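Aldehyde dehydrogenase (Staphylococcus aureus, PDB 6K10) oxidises 4,4'-diaponeurosporen-4-al to 4,4'-diaponeurosporenoic acid with NAD+, a step in the biosynthesis of the protective carotenoid staphyloxanthin. Local coordinates at residues 179-182 / 183-186. The protein carries 1 engineered substitution. Sequence-based numbering, arbitrary orientation.
Sequences ETQT and LIHL
Gln181 and His185, four residues apart, run side by side and point the same way, amide and imidazole planes turned 33° from each other. Gln181 OE1 comes within 3.5 Å of His185 NE2, while Gln181 O meets the ring obliquely, 3.0 Å from His185 CD2. The Gln181 chain leaves with CG anti to its own nitrogen (chi1 -153°) and then bends at chi2, which carries the amide back alongside the ring. Ile184 CD1 comes to 3.7 Å from the same Gln181 OE1, the two chains crossing at a slant. CG1 of Ile184 is wedged between the backbone N and carbonyl carbon (chi1 58°), which lays it against the preceding turn, 3.2 Å from Thr180 O, while its CG2 meets Thr180 CG2.

The segment illustrates the C-terminal part of a crossover helix, 177-184, in a parallel-stranded arrangement consistent with the Rossmann-type NAD-binding domain of this family. In this beta-alpha-beta crossover the helix passes from strand 170-172 to strand 190-194 over strands 141-145 and 104-118, on which Thr180 and Leu183 pack; Ile184 touches 104-118 as well as Ile202 and Ala206 of helix 197-209. Two backbone bonds hold the turn: Ile184 N to Thr180 O at 3.0 Å, and the more bent Leu183 N to Glu179 O. Leu183 CG lies 3.4 Å from that same Glu179 O, and Leu186, farther along the chain, sets CG 3.4 Å from Thr182 O while its side chain reaches Phe15 of helix 10-23.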
loop_
_atom_site.group_PDB
_atom_site.type_symbol
_atom_site.label_atom_id
_atom_site.label_comp_id
_atom_site.label_asym_id
_atom_site.label_seq_id
_atom_site.Cartn_x
_atom_site.Cartn_y
_atom_site.Cartn_z
ATOM N N GLU A 179 14.427 -22.378 -0.988
ATOM C CA GLU A 179 14.769 -21.435 0.071
ATOM C C GLU A 179 13.774 -20.285 0.107
ATOM O O GLU A 179 13.378 -19.830 1.186
ATOM C CB GLU A 179 16.192 -20.908 -0.117
ATOM C CG GLU A 179 17.285 -21.881 0.300
ATOM C CD GLU A 179 17.351 -23.105 -0.590
ATOM O OE1 GLU A 179 17.474 -24.224 -0.053
ATOM O OE2 GLU A 179 17.274 -22.947 -1.827
ATOM N N THR A 180 13.356 -19.804 -1.067
ATOM C CA THR A 180 12.299 -18.800 -1.122
ATOM C C THR A 180 11.009 -19.339 -0.521
ATOM O O THR A 180 10.307 -18.627 0.206
ATOM C CB THR A 180 12.067 -18.359 -2.567
ATOM O OG1 THR A 180 13.285 -17.834 -3.110
ATOM C CG2 THR A 180 10.986 -17.289 -2.632
ATOM N N GLN A 181 10.690 -20.604 -0.810
ATOM C CA GLN A 181 9.493 -21.227 -0.253
ATOM C C GLN A 181 9.525 -21.212 1.270
ATOM O O GLN A 181 8.519 -20.899 1.917
ATOM C CB GLN A 181 9.369 -22.659 -0.770
ATOM C CG GLN A 181 7.949 -23.185 -0.833
ATOM C CD GLN A 181 7.162 -22.594 -1.983
ATOM O OE1 GLN A 181 6.150 -21.926 -1.779
ATOM N NE2 GLN A 181 7.625 -22.837 -3.205
ATOM N N THR A 182 10.676 -21.544 1.857
ATOM C CA THR A 182 10.796 -21.534 3.311
ATOM C C THR A 182 10.591 -20.134 3.874
ATOM O O THR A 182 9.963 -19.965 4.927
ATOM C CB THR A 182 12.164 -22.079 3.722
ATOM O OG1 THR A 182 12.329 -23.399 3.190
ATOM C CG2 THR A 182 12.287 -22.130 5.235
ATOM N N LEU A 183 11.100 -19.117 3.179
ATOM C CA LEU A 183 11.056 -17.759 3.710
ATOM C C LEU A 183 9.654 -17.164 3.638
ATOM O O LEU A 183 9.207 -16.508 4.587
ATOM C CB LEU A 183 12.055 -16.877 2.961
ATOM C CG LEU A 183 13.524 -17.132 3.304
ATOM C CD1 LEU A 183 14.434 -16.601 2.211
ATOM C CD2 LEU A 183 13.853 -16.478 4.633
ATOM N N ILE A 184 8.940 -17.380 2.530
ATOM C CA ILE A 184 7.647 -16.727 2.340
ATOM C C ILE A 184 6.546 -17.305 3.216
ATOM O O ILE A 184 5.488 -16.679 3.350
ATOM C CB ILE A 184 7.210 -16.781 0.863
ATOM C CG1 ILE A 184 7.135 -18.223 0.363
ATOM C CG2 ILE A 184 8.153 -15.955 -0.002
ATOM C CD1 ILE A 184 6.713 -18.336 -1.090
ATOM N N HIS A 185 6.758 -18.475 3.811
ATOM C CA HIS A 185 5.796 -19.050 4.741
ATOM C C HIS A 185 6.050 -18.637 6.183
ATOM O O HIS A 185 5.269 -19.010 7.066
ATOM C CB HIS A 185 5.799 -20.578 4.632
ATOM C CG HIS A 185 5.202 -21.090 3.360
ATOM N ND1 HIS A 185 3.921 -20.776 2.962
ATOM C CD2 HIS A 185 5.710 -21.893 2.396
ATOM C CE1 HIS A 185 3.665 -21.362 1.805
ATOM N NE2 HIS A 185 4.734 -22.047 1.441
ATOM N N LEU A 186 7.121 -17.881 6.443
ATOM C CA LEU A 186 7.404 -17.353 7.766
ATOM C C LEU A 186 6.683 -16.023 7.969
ATOM O O LEU A 186 6.524 -15.246 7.022
ATOM C CB LEU A 186 8.907 -17.161 7.952
ATOM C CG LEU A 186 9.727 -18.452 7.947
ATOM C CD1 LEU A 186 11.216 -18.155 8.034
ATOM C CD2 LEU A 186 9.288 -19.356 9.088
#